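Local coordinates for sigma-C capsid protein (Avian reovirus, PDB 2VRS) that forms the homotrimeric fibre by which the virus attaches to host cells, and also induces apoptosis of the cell, at residues A80-F85 with N104-G109; R110-M115 with A146-S151; F159-S164 with L203-G208; T132-D137 with S183-I188. All coordinates share one frame; numbering follows the deposited sequence.

Contact 1: A80-F85 with N104-G109; sequences AQLMQF and NAHCHG
A80-F85 and N104-G109 are the open ends of the beta hairpin made by strands 81-92 and 98-108, at the start of the C-terminal head domain of the fibre. The strands run antiparallel at 160°, with two hydrogen-bonded pairs, Q81-C107 and M83-A105. Their shortest links are C107 N to Q81 O (2.8 Å), almost straight at the hydrogen, and M83 N to A105 O (2.8 Å). Past the last pair, the CB of A80 lies against C107 O.

One face of the hairpin, carrying M83, A105 and C107, turns into the domain. M83 runs out extended beyond CG, which brings its terminal CE to C107 SG at 3.9 Å, while its CB sits against the A105 methyl. F85 reaches the same methyl from the far end, CE2 to A105 CB 4.0 Å. In this barrel of antiparallel strands T112 and Y114 of the neighbouring strand, 111-119, pack beside A105.

The other face, with L82, Q84, N104 and H106, looks toward a neighbouring subunit, whose Y177 packs on L82 and N104. With CG anti to the backbone N (chi1 -173°), the L82 side chain crosses that of H106 at about a right angle, and L82 CD1 meets H106 CB at 3.8 Å. Q84 and N104 lie side by side, pointing the same way, their amide planes 29° apart; N104 OD1 rests on Q84 CG at 3.1 Å. A water accepts from Q84 NE2 and, weakly, from N104 ND2. H108 bonds through NE2 to D113 and through ND1 to D210 of the neighbouring subunit.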
loop_
_atom_site.group_PDB
_atom_site.type_symbol
_atom_site.label_atom_id
_atom_site.label_comp_id
_atom_site.label_asym_id
_atom_site.label_seq_id
_atom_site.Cartn_x
_atom_site.Cartn_y
_atom_site.Cartn_z
ATOM N N ALA C 80 13.484 6.006 4.235
ATOM C CA ALA C 80 12.942 6.552 5.472
ATOM C C ALA C 80 13.846 7.656 6.021
ATOM O O ALA C 80 15.058 7.733 5.703
ATOM C CB ALA C 80 12.747 5.392 6.503
ATOM N N GLN C 81 13.264 8.492 6.867
ATOM C CA GLN C 81 13.996 9.544 7.547
ATOM C C GLN C 81 13.512 9.669 8.967
ATOM O O GLN C 81 12.330 9.486 9.250
ATOM C CB GLN C 81 13.672 10.921 6.927
ATOM C CG GLN C 81 13.928 11.114 5.490
ATOM C CD GLN C 81 13.334 12.440 5.038
ATOM O OE1 GLN C 81 12.388 12.465 4.249
ATOM N NE2 GLN C 81 13.861 13.538 5.571
ATOM N N LEU C 82 14.428 10.066 9.843
ATOM C CA LEU C 82 14.056 10.458 11.177
ATOM C C LEU C 82 14.391 11.951 11.277
ATOM O O LEU C 82 15.561 12.337 11.456
ATOM C CB LEU C 82 14.822 9.642 12.257
ATOM C CG LEU C 82 14.335 9.910 13.714
ATOM C CD1 LEU C 82 12.855 9.411 13.963
ATOM C CD2 LEU C 82 15.239 9.256 14.734
ATOM N N MET C 83 13.361 12.780 11.171
ATOM C CA MET C 83 13.495 14.235 11.298
ATOM C C MET C 83 13.455 14.674 12.749
ATOM O O MET C 83 12.674 14.166 13.544
ATOM C CB MET C 83 12.366 14.927 10.563
ATOM C CG MET C 83 12.305 14.640 9.111
ATOM S SD MET C 83 10.848 15.521 8.504
ATOM C CE MET C 83 10.936 15.122 6.799
ATOM N N GLN C 84 14.293 15.645 13.100
ATOM C CA GLN C 84 14.340 16.156 14.479
ATOM C C GLN C 84 14.242 17.686 14.370
ATOM O O GLN C 84 15.030 18.330 13.655
ATOM C CB GLN C 84 15.652 15.765 15.160
ATOM C CG GLN C 84 15.848 14.259 15.221
ATOM C CD GLN C 84 17.204 13.910 15.765
ATOM O OE1 GLN C 84 17.987 13.220 15.118
ATOM N NE2 GLN C 84 17.502 14.412 16.953
ATOM N N PHE C 85 13.212 18.244 14.992
ATOM C CA PHE C 85 13.032 19.697 15.029
ATOM C C PHE C 85 12.297 20.156 16.286
ATOM O O PHE C 85 11.816 19.341 17.083
ATOM C CB PHE C 85 12.333 20.159 13.746
ATOM C CG PHE C 85 11.040 19.415 13.446
ATOM C CD1 PHE C 85 9.834 19.858 13.989
ATOM C CD2 PHE C 85 11.035 18.301 12.600
ATOM C CE1 PHE C 85 8.631 19.176 13.694
ATOM C CE2 PHE C 85 9.833 17.611 12.294
ATOM C CZ PHE C 85 8.643 18.050 12.851
ATOM N N ASN C 104 10.468 14.302 17.165
ATOM C CA ASN C 104 11.049 13.378 16.215
ATOM C C ASN C 104 9.928 12.848 15.322
ATOM O O ASN C 104 8.957 12.336 15.837
ATOM C CB ASN C 104 11.652 12.182 16.932
ATOM C CG ASN C 104 13.000 12.495 17.543
ATOM O OD1 ASN C 104 14.030 12.365 16.892
ATOM N ND2 ASN C 104 12.998 12.870 18.784
ATOM N N ALA C 105 10.092 13.016 14.018
ATOM C CA ALA C 105 9.134 12.577 13.025
ATOM C C ALA C 105 9.775 11.448 12.225
ATOM O O ALA C 105 10.778 11.637 11.517
ATOM C CB ALA C 105 8.704 13.809 12.109
ATOM N N HIS C 106 9.235 10.247 12.394
ATOM C CA HIS C 106 9.767 9.093 11.692
ATOM C C HIS C 106 8.957 8.880 10.438
ATOM O O HIS C 106 7.768 8.504 10.502
ATOM C CB HIS C 106 9.727 7.840 12.605
ATOM C CG HIS C 106 10.283 6.608 11.955
ATOM N ND1 HIS C 106 9.594 5.417 11.909
ATOM C CD2 HIS C 106 11.460 6.389 11.317
ATOM C CE1 HIS C 106 10.317 4.516 11.264
ATOM N NE2 HIS C 106 11.460 5.074 10.911
ATOM N N CYS C 107 9.590 9.111 9.295
ATOM C CA CYS C 107 8.861 9.102 8.012
ATOM C C CYS C 107 9.240 7.815 7.324
ATOM O O CYS C 107 10.404 7.580 7.028
ATOM C CB CYS C 107 9.256 10.309 7.162
ATOM S SG CYS C 107 9.151 11.846 8.059
ATOM N N HIS C 108 8.273 6.952 7.086
ATOM C CA HIS C 108 8.588 5.665 6.458
ATOM C C HIS C 108 7.457 5.387 5.460
ATOM O O HIS C 108 6.298 5.231 5.859
ATOM C CB HIS C 108 8.767 4.541 7.516
ATOM C CG HIS C 108 7.615 4.403 8.483
ATOM N ND1 HIS C 108 6.805 3.289 8.510
ATOM C CD2 HIS C 108 7.140 5.238 9.450
ATOM C CE1 HIS C 108 5.859 3.451 9.426
ATOM N NE2 HIS C 108 6.052 4.617 10.019
ATOM N N GLY C 109 7.797 5.384 4.163
ATOM C CA GLY C 109 6.774 5.312 3.153
ATOM C C GLY C 109 5.973 6.587 3.315
ATOM O O GLY C 109 6.532 7.654 3.669
HETATM O O HOH W 1 15.620 15.010 18.929
#

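Contact 2: R110-M115 with A146-S151; sequences RRTDYM and ARLVPS
The strand beginning at R111 passes the end of a 3-10 segment, A146-L148, without pairing with it; the nearest alpha carbons are those of T112 and R147, 6.6 Å apart. The direct hydrogen bond between them runs from a side chain to the backbone: T112 OG1 donates to R147 O (2.7 Å), lying in the carbonyl plane. That hydroxyl is anti to its own carbonyl carbon (chi1 -66°) and also accepts from a water, which in turn accepts from R147 NE at 3.0 Å. T112 thus holds both the main chain and the guanidinium of R147.

R147 bends at chi2 and chi3 and brings NH2 over one face of the R110 guanidinium, 3.3 Å from R110 NH2, with the two planes nearly perpendicular at 86°. Two like charges meet here, and each has outside partners: R110 NH1 forms a salt bridge with D63, R147 NH2 bonds to T211, and the R147 guanidinium makes a cation-pi contact with Y65.

Farther along the strand, Y114 crosses L148 at about a right angle, CE1 to CD2 3.9 Å. A water in the plane of the tyrosine ring joins Y114 OH (2.7 Å) to L148 O. M83 and F85 also pack on L148. Here the loop before helix 152-155 packs on barrel strand 111-119, consistent with a loop covering one end of the antiparallel beta-barrel of the fibre head.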
loop_
_atom_site.group_PDB
_atom_site.type_symbol
_atom_site.label_atom_id
_atom_site.label_comp_id
_atom_site.label_asym_id
_atom_site.label_seq_id
_atom_site.Cartn_x
_atom_site.Cartn_y
_atom_site.Cartn_z
ATOM N N ARG C 110 4.666 6.464 3.153
ATOM C CA ARG C 110 3.829 7.658 3.310
ATOM C C ARG C 110 3.243 7.745 4.718
ATOM O O ARG C 110 2.265 8.445 4.937
ATOM C CB ARG C 110 2.717 7.671 2.265
ATOM C CG ARG C 110 3.319 7.792 0.871
ATOM C CD ARG C 110 2.296 8.220 -0.213
ATOM N NE ARG C 110 2.088 9.639 -0.063
ATOM C CZ ARG C 110 2.805 10.598 -0.653
ATOM N NH1 ARG C 110 3.751 10.326 -1.557
ATOM N NH2 ARG C 110 2.525 11.852 -0.377
ATOM N N ARG C 111 3.829 7.034 5.672
ATOM C CA ARG C 111 3.449 7.205 7.075
ATOM C C ARG C 111 4.472 8.101 7.785
ATOM O O ARG C 111 5.708 7.919 7.626
ATOM C CB ARG C 111 3.412 5.836 7.778
ATOM C CG ARG C 111 2.908 5.921 9.255
ATOM C CD ARG C 111 1.364 6.179 9.360
ATOM N NE ARG C 111 1.025 6.220 10.820
ATOM C CZ ARG C 111 -0.177 6.490 11.288
ATOM N NH1 ARG C 111 -1.122 6.756 10.421
ATOM N NH2 ARG C 111 -0.439 6.497 12.591
ATOM N N THR C 112 3.980 9.041 8.579
ATOM C CA THR C 112 4.837 9.880 9.422
ATOM C C THR C 112 4.385 9.803 10.834
ATOM O O THR C 112 3.238 10.142 11.139
ATOM C CB THR C 112 4.870 11.348 8.929
ATOM O OG1 THR C 112 5.505 11.348 7.653
ATOM C CG2 THR C 112 5.596 12.222 9.901
ATOM N N ASP C 113 5.274 9.293 11.687
ATOM C CA ASP C 113 4.932 9.103 13.113
ATOM C C ASP C 113 5.636 10.113 13.943
ATOM O O ASP C 113 6.854 10.247 13.821
ATOM C CB ASP C 113 5.247 7.663 13.561
ATOM C CG ASP C 113 4.360 6.632 12.823
ATOM O OD1 ASP C 113 3.129 6.852 12.824
ATOM O OD2 ASP C 113 4.881 5.650 12.262
ATOM N N TYR C 114 4.862 10.865 14.741
ATOM C CA TYR C 114 5.418 11.913 15.593
ATOM C C TYR C 114 5.638 11.426 17.016
ATOM O O TYR C 114 4.756 10.836 17.640
ATOM C CB TYR C 114 4.429 13.083 15.682
ATOM C CG TYR C 114 4.314 13.941 14.463
ATOM C CD1 TYR C 114 5.437 14.469 13.833
ATOM C CD2 TYR C 114 3.045 14.310 13.991
ATOM C CE1 TYR C 114 5.310 15.344 12.705
ATOM C CE2 TYR C 114 2.913 15.166 12.922
ATOM C CZ TYR C 114 4.028 15.676 12.268
ATOM O OH TYR C 114 3.834 16.533 11.202
ATOM N N MET C 115 6.830 11.713 17.546
ATOM C CA MET C 115 7.086 11.492 18.953
ATOM C C MET C 115 7.561 12.846 19.494
ATOM O O MET C 115 8.591 13.329 19.054
ATOM C CB MET C 115 8.206 10.429 19.093
ATOM C CG MET C 115 7.730 9.012 18.895
ATOM S SD MET C 115 7.455 8.433 17.175
ATOM C CE MET C 115 8.928 8.955 16.284
ATOM N N ALA C 146 6.891 17.940 2.668
ATOM C CA ALA C 146 5.808 17.115 2.170
ATOM C C ALA C 146 5.514 15.988 3.149
ATOM O O ALA C 146 4.389 15.528 3.226
ATOM C CB ALA C 146 6.148 16.556 0.825
ATOM N N ARG C 147 6.521 15.587 3.921
ATOM C CA ARG C 147 6.328 14.436 4.878
ATOM C C ARG C 147 5.553 14.831 6.128
ATOM O O ARG C 147 5.293 13.963 6.974
ATOM C CB ARG C 147 7.656 13.833 5.307
ATOM C CG ARG C 147 8.559 13.376 4.130
ATOM C CD ARG C 147 8.259 11.973 3.628
ATOM N NE ARG C 147 6.880 11.782 3.148
ATOM C CZ ARG C 147 6.418 12.134 1.948
ATOM N NH1 ARG C 147 7.208 12.728 1.055
ATOM N NH2 ARG C 147 5.143 11.895 1.650
ATOM N N LEU C 148 5.222 16.120 6.268
ATOM C CA LEU C 148 4.564 16.620 7.479
ATOM C C LEU C 148 3.160 17.103 7.157
ATOM O O LEU C 148 2.490 17.731 7.981
ATOM C CB LEU C 148 5.372 17.783 8.108
ATOM C CG LEU C 148 6.850 17.482 8.410
ATOM C CD1 LEU C 148 7.507 18.689 9.079
ATOM C CD2 LEU C 148 6.971 16.218 9.262
ATOM N N VAL C 149 2.753 16.864 5.917
ATOM C CA VAL C 149 1.417 17.239 5.425
ATOM C C VAL C 149 0.578 15.983 5.174
ATOM O O VAL C 149 0.965 15.103 4.396
ATOM C CB VAL C 149 1.499 18.069 4.086
ATOM C CG1 VAL C 149 0.095 18.437 3.629
ATOM C CG2 VAL C 149 2.307 19.363 4.314
ATOM N N PRO C 150 -0.587 15.889 5.843
ATOM C CA PRO C 150 -1.455 14.718 5.689
ATOM C C PRO C 150 -2.120 14.679 4.311
ATOM O O PRO C 150 -2.332 15.743 3.695
ATOM C CB PRO C 150 -2.530 14.939 6.749
ATOM C CG PRO C 150 -2.597 16.489 6.867
ATOM C CD PRO C 150 -1.154 16.886 6.776
ATOM N N SER C 151 -2.475 13.476 3.858
ATOM C CA SER C 151 -3.166 13.333 2.581
ATOM C C SER C 151 -4.565 13.953 2.682
ATOM O O SER C 151 -5.092 14.135 3.756
ATOM C CB SER C 151 -3.287 11.859 2.170
ATOM O OG SER C 151 -4.159 11.173 3.058
HETATM O O HOH W 2 5.574 13.247 -1.715
HETATM O O HOH W 3 5.585 10.036 5.227
HETATM O O HOH W 4 1.462 17.704 10.549
#

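Contact 3: F159-S164 with L203-G208; sequences FPVDVS and LTVRTG
V161 and V163 on strand 159-167 meet V205 and L203 on strand 198-210, neighbours at 159° in the antiparallel beta-barrel of the head domain. This inward face is the tight side. V163 CG1 and L203 CD1 stand 3.4 Å apart, closer than usual for two methyls. V161 CG1, anti to the backbone N (chi1 172°), meets V205 CG1 at 3.7 Å. I188 of strand 185-191, two strands along the barrel wall, packs on V161 and V163, and F190 packs on V163 and L203. F159 turns the edge of its ring to T207 OG1, while its ring meets those of F154 and Y180.

The opposite face, with D162, S164, T204 and R206, is partly exposed and more loosely joined. The D162 and R206 backbones pair through D162 N to R206 O at 2.8 Å, yet their side chains diverge. Each finds its salt-bridge partner in another chain, D162 in R206 of the third subunit and R206 in D162 of the second subunit, so these two residues link the chain to both of its neighbours in the trimer. S164 OG and T204 OG1 share a hydrogen bond of 2.6 Å, and a water is hydrogen-bonded to T204 OG1 (2.8 Å) and weakly to D162 O.

Toward the start of strand 159-167, where the proline has no N-H to offer, a side chain takes over from backbone pairing: T207 OG1 donates to P160 O at 2.7 Å, and a water bridges P160 O and G208 O, 2.8 Å from the latter.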
loop_
_atom_site.group_PDB
_atom_site.type_symbol
_atom_site.label_atom_id
_atom_site.label_comp_id
_atom_site.label_asym_id
_atom_site.label_seq_id
_atom_site.Cartn_x
_atom_site.Cartn_y
_atom_site.Cartn_z
ATOM N N PHE C 159 -8.275 12.008 14.374
ATOM C CA PHE C 159 -7.346 10.865 14.461
ATOM C C PHE C 159 -6.782 10.761 15.892
ATOM O O PHE C 159 -6.768 11.758 16.622
ATOM C CB PHE C 159 -6.198 11.049 13.427
ATOM C CG PHE C 159 -5.461 12.375 13.559
ATOM C CD1 PHE C 159 -5.926 13.525 12.890
ATOM C CD2 PHE C 159 -4.309 12.480 14.376
ATOM C CE1 PHE C 159 -5.261 14.746 13.024
ATOM C CE2 PHE C 159 -3.596 13.710 14.495
ATOM C CZ PHE C 159 -4.067 14.856 13.797
ATOM N N PRO C 160 -6.435 9.533 16.332
ATOM C CA PRO C 160 -6.075 9.324 17.745
ATOM C C PRO C 160 -4.694 9.916 18.031
ATOM O O PRO C 160 -3.803 9.888 17.177
ATOM C CB PRO C 160 -6.103 7.793 17.919
ATOM C CG PRO C 160 -6.163 7.244 16.495
ATOM C CD PRO C 160 -6.516 8.283 15.541
ATOM N N VAL C 161 -4.556 10.430 19.239
ATOM C CA VAL C 161 -3.322 11.044 19.690
ATOM C C VAL C 161 -3.192 10.597 21.160
ATOM O O VAL C 161 -4.133 10.715 21.934
ATOM C CB VAL C 161 -3.379 12.614 19.620
ATOM C CG1 VAL C 161 -2.148 13.226 20.287
ATOM C CG2 VAL C 161 -3.544 13.159 18.177
ATOM N N ASP C 162 -2.003 10.122 21.562
ATOM C CA ASP C 162 -1.754 9.799 22.973
ATOM C C ASP C 162 -1.037 10.967 23.648
ATOM O O ASP C 162 -0.067 11.482 23.114
ATOM C CB ASP C 162 -0.837 8.577 23.062
ATOM C CG ASP C 162 -1.523 7.295 22.647
ATOM O OD1 ASP C 162 -2.760 7.225 22.641
ATOM O OD2 ASP C 162 -0.799 6.360 22.350
ATOM N N VAL C 163 -1.489 11.360 24.830
ATOM C CA VAL C 163 -0.869 12.467 25.524
ATOM C C VAL C 163 -0.562 11.989 26.942
ATOM O O VAL C 163 -1.320 11.185 27.517
ATOM C CB VAL C 163 -1.818 13.688 25.539
ATOM C CG1 VAL C 163 -1.315 14.783 26.434
ATOM C CG2 VAL C 163 -1.972 14.225 24.108
ATOM N N SER C 164 0.548 12.485 27.484
ATOM C CA SER C 164 0.841 12.291 28.914
ATOM C C SER C 164 1.491 13.572 29.456
ATOM O O SER C 164 2.077 14.336 28.698
ATOM C CB SER C 164 1.753 11.066 29.110
ATOM O OG SER C 164 3.109 11.387 28.911
ATOM N N LEU C 203 5.105 17.343 28.981
ATOM C CA LEU C 203 4.057 16.897 28.057
ATOM C C LEU C 203 4.684 16.030 26.981
ATOM O O LEU C 203 5.746 16.369 26.442
ATOM C CB LEU C 203 3.357 18.119 27.421
ATOM C CG LEU C 203 2.286 17.892 26.342
ATOM C CD1 LEU C 203 0.978 17.210 26.877
ATOM C CD2 LEU C 203 1.970 19.268 25.683
ATOM N N THR C 204 4.069 14.879 26.669
ATOM C CA THR C 204 4.517 14.075 25.541
ATOM C C THR C 204 3.287 13.917 24.634
ATOM O O THR C 204 2.134 13.908 25.106
ATOM C CB THR C 204 5.025 12.646 25.964
ATOM O OG1 THR C 204 3.925 11.916 26.502
ATOM C CG2 THR C 204 6.171 12.729 26.998
ATOM N N VAL C 205 3.534 13.908 23.331
ATOM C CA VAL C 205 2.442 13.752 22.350
ATOM C C VAL C 205 2.961 12.671 21.382
ATOM O O VAL C 205 4.106 12.748 20.899
ATOM C CB VAL C 205 2.200 15.072 21.556
ATOM C CG1 VAL C 205 1.230 14.838 20.406
ATOM C CG2 VAL C 205 1.612 16.191 22.462
ATOM N N ARG C 206 2.157 11.644 21.158
ATOM C CA ARG C 206 2.483 10.600 20.181
ATOM C C ARG C 206 1.273 10.397 19.277
ATOM O O ARG C 206 0.142 10.185 19.754
ATOM C CB ARG C 206 2.836 9.280 20.869
ATOM C CG ARG C 206 4.026 9.406 21.776
ATOM C CD ARG C 206 4.643 8.050 22.045
ATOM N NE ARG C 206 4.985 7.332 20.813
ATOM C CZ ARG C 206 5.534 6.121 20.800
ATOM N NH1 ARG C 206 5.796 5.516 21.946
ATOM N NH2 ARG C 206 5.826 5.519 19.657
ATOM N N THR C 207 1.542 10.479 17.987
ATOM C CA THR C 207 0.505 10.294 16.985
ATOM C C THR C 207 1.184 9.988 15.656
ATOM O O THR C 207 2.400 9.924 15.562
ATOM C CB THR C 207 -0.477 11.530 16.916
ATOM O OG1 THR C 207 -1.629 11.173 16.112
ATOM C CG2 THR C 207 0.196 12.798 16.324
ATOM N N GLY C 208 0.393 9.729 14.630
ATOM C CA GLY C 208 0.986 9.588 13.315
ATOM C C GLY C 208 -0.080 9.926 12.291
ATOM O O GLY C 208 -1.301 10.001 12.599
HETATM O O HOH W 5 -3.326 9.011 14.237
HETATM O O HOH W 6 2.239 10.442 24.823
#

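Contact 4: T132-D137 with S183-I188; sequences TFDLSD and SRVFTI
F133 lays its CB over one face of the F186 ring, a CH-pi contact with CB 3.7 Å from the ring centroid. The rings themselves are nearly parallel, at 14°, but slid so far apart (centroids 5.0 Å) that they barely overlap. I188 CD1 meets the edge of the F133 ring, and the ring of W87 packs edge-to-face with it. The guanidinium of R184 is flanked too: L135 CB lies over one face, and S136 OG sits at the edge, accepting from NH2 at 3.1 Å.

A water in that same guanidinium plane accepts from R184 NE (2.8 Å) and donates to D134 OD1, bridging charges too far apart for a salt bridge. D134 OD1 also takes the backbone N of S136 at 2.9 Å, from above the carboxylate plane, forming an Asx turn. On the face away from the phenylalanines, T132 OG1 and T187 OG1 share a hydrogen bond of 2.7 Å, and T132 CG2 touches V185 CG1. F133 and F186 form a hydrogen-bonded antiparallel pair on the inner wall of the beta-barrel, where strand 128-134 adjoins strand 185-191.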
loop_
_atom_site.group_PDB
_atom_site.type_symbol
_atom_site.label_atom_id
_atom_site.label_comp_id
_atom_site.label_asym_id
_atom_site.label_seq_id
_atom_site.Cartn_x
_atom_site.Cartn_y
_atom_site.Cartn_z
ATOM N N THR C 132 -2.457 23.509 19.426
ATOM C CA THR C 132 -2.379 23.644 17.982
ATOM C C THR C 132 -0.937 23.484 17.466
ATOM O O THR C 132 0.018 24.016 18.046
ATOM C CB THR C 132 -3.079 24.976 17.539
ATOM O OG1 THR C 132 -4.484 24.847 17.783
ATOM C CG2 THR C 132 -2.836 25.231 16.024
ATOM N N PHE C 133 -0.797 22.747 16.352
ATOM C CA PHE C 133 0.499 22.420 15.719
ATOM C C PHE C 133 0.406 22.884 14.258
ATOM O O PHE C 133 -0.063 22.183 13.389
ATOM C CB PHE C 133 0.748 20.903 15.777
ATOM C CG PHE C 133 1.046 20.422 17.160
ATOM C CD1 PHE C 133 2.364 20.401 17.609
ATOM C CD2 PHE C 133 -0.002 20.064 18.019
ATOM C CE1 PHE C 133 2.661 19.973 18.919
ATOM C CE2 PHE C 133 0.273 19.655 19.380
ATOM C CZ PHE C 133 1.600 19.598 19.808
ATOM N N ASP C 134 0.875 24.093 14.027
ATOM C CA ASP C 134 0.885 24.716 12.693
ATOM C C ASP C 134 2.297 24.618 12.167
ATOM O O ASP C 134 3.237 24.956 12.896
ATOM C CB ASP C 134 0.537 26.195 12.944
ATOM C CG ASP C 134 0.500 27.042 11.686
ATOM O OD1 ASP C 134 1.091 26.698 10.646
ATOM O OD2 ASP C 134 -0.129 28.129 11.794
ATOM N N LEU C 135 2.467 24.178 10.918
ATOM C CA LEU C 135 3.854 23.987 10.360
ATOM C C LEU C 135 4.684 25.269 10.420
ATOM O O LEU C 135 5.914 25.201 10.519
ATOM C CB LEU C 135 3.818 23.467 8.927
ATOM C CG LEU C 135 3.200 22.088 8.649
ATOM C CD1 LEU C 135 3.314 21.845 7.110
ATOM C CD2 LEU C 135 3.926 21.001 9.480
ATOM N N SER C 136 4.014 26.433 10.375
ATOM C CA SER C 136 4.708 27.732 10.488
ATOM C C SER C 136 5.408 27.996 11.808
ATOM O O SER C 136 6.307 28.843 11.850
ATOM C CB SER C 136 3.742 28.882 10.198
ATOM O OG SER C 136 3.436 28.845 8.821
ATOM N N ASP C 137 5.028 27.254 12.855
ATOM C CA ASP C 137 5.616 27.365 14.192
ATOM C C ASP C 137 6.809 26.411 14.470
ATOM O O ASP C 137 7.343 26.374 15.583
ATOM C CB ASP C 137 4.535 27.213 15.265
ATOM C CG ASP C 137 3.556 28.359 15.253
ATOM O OD1 ASP C 137 4.013 29.515 15.083
ATOM O OD2 ASP C 137 2.349 28.122 15.410
ATOM N N SER C 183 -4.399 21.934 5.619
ATOM C CA SER C 183 -3.291 20.986 5.336
ATOM C C SER C 183 -2.059 21.234 6.244
ATOM O O SER C 183 -1.247 20.325 6.451
ATOM C CB SER C 183 -2.884 21.055 3.874
ATOM O OG SER C 183 -2.339 22.342 3.594
ATOM N N ARG C 184 -1.905 22.457 6.748
ATOM C CA ARG C 184 -0.707 22.816 7.526
ATOM C C ARG C 184 -0.914 22.816 9.041
ATOM O O ARG C 184 0.035 23.042 9.782
ATOM C CB ARG C 184 -0.175 24.204 7.126
ATOM C CG ARG C 184 0.350 24.261 5.689
ATOM C CD ARG C 184 0.774 25.704 5.333
ATOM N NE ARG C 184 1.860 26.240 6.164
ATOM C CZ ARG C 184 3.153 26.093 5.911
ATOM N NH1 ARG C 184 3.559 25.405 4.860
ATOM N NH2 ARG C 184 4.059 26.640 6.723
ATOM N N VAL C 185 -2.141 22.585 9.507
ATOM C CA VAL C 185 -2.439 22.857 10.920
ATOM C C VAL C 185 -3.347 21.785 11.493
ATOM O O VAL C 185 -4.430 21.549 10.968
ATOM C CB VAL C 185 -3.175 24.243 11.123
ATOM C CG1 VAL C 185 -3.454 24.507 12.612
ATOM C CG2 VAL C 185 -2.399 25.370 10.500
ATOM N N PHE C 186 -2.931 21.159 12.595
ATOM C CA PHE C 186 -3.825 20.333 13.359
ATOM C C PHE C 186 -3.877 20.794 14.801
ATOM O O PHE C 186 -2.960 21.463 15.296
ATOM C CB PHE C 186 -3.519 18.810 13.275
ATOM C CG PHE C 186 -2.248 18.380 13.980
ATOM C CD1 PHE C 186 -1.034 18.421 13.294
ATOM C CD2 PHE C 186 -2.289 17.838 15.299
ATOM C CE1 PHE C 186 0.130 17.990 13.900
ATOM C CE2 PHE C 186 -1.127 17.375 15.927
ATOM C CZ PHE C 186 0.100 17.474 15.229
ATOM N N THR C 187 -4.983 20.472 15.437
ATOM C CA THR C 187 -5.210 20.786 16.847
ATOM C C THR C 187 -5.617 19.511 17.594
ATOM O O THR C 187 -6.444 18.733 17.119
ATOM C CB THR C 187 -6.297 21.879 16.980
ATOM O OG1 THR C 187 -5.830 23.058 16.299
ATOM C CG2 THR C 187 -6.585 22.202 18.453
ATOM N N ILE C 188 -4.986 19.282 18.735
ATOM C CA ILE C 188 -5.379 18.192 19.606
ATOM C C ILE C 188 -6.170 18.709 20.815
ATOM O O ILE C 188 -5.923 19.820 21.294
ATOM C CB ILE C 188 -4.156 17.368 20.051
ATOM C CG1 ILE C 188 -3.251 18.168 20.977
ATOM C CG2 ILE C 188 -3.428 16.854 18.783
ATOM C CD1 ILE C 188 -2.093 17.336 21.564
HETATM O O HOH W 7 0.775 20.402 11.189
HETATM O O HOH W 8 0.674 27.707 8.219
#

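After the coiled-coil helix 3-38 and the triple beta-spiral, the chain enters the head, where contact 1 closes the hairpin of strands 81-92 and 98-108. Contact 2 opens directly afterward and closes only when the loop before helix 152-155 returns to strand 111-119. Contact 4 opens within that span and ends beyond it, so the two cross; L148 of one packs on L135 of the other. Contact 3 opens before contact 4 closes and crosses it in turn, F159 packing on F186. The backbone of D113 joins contact 2 to H106 of contact 1, and Y114 pairs with T207 of contact 3, joining strands 111-119 and 198-210 in the barrel wall.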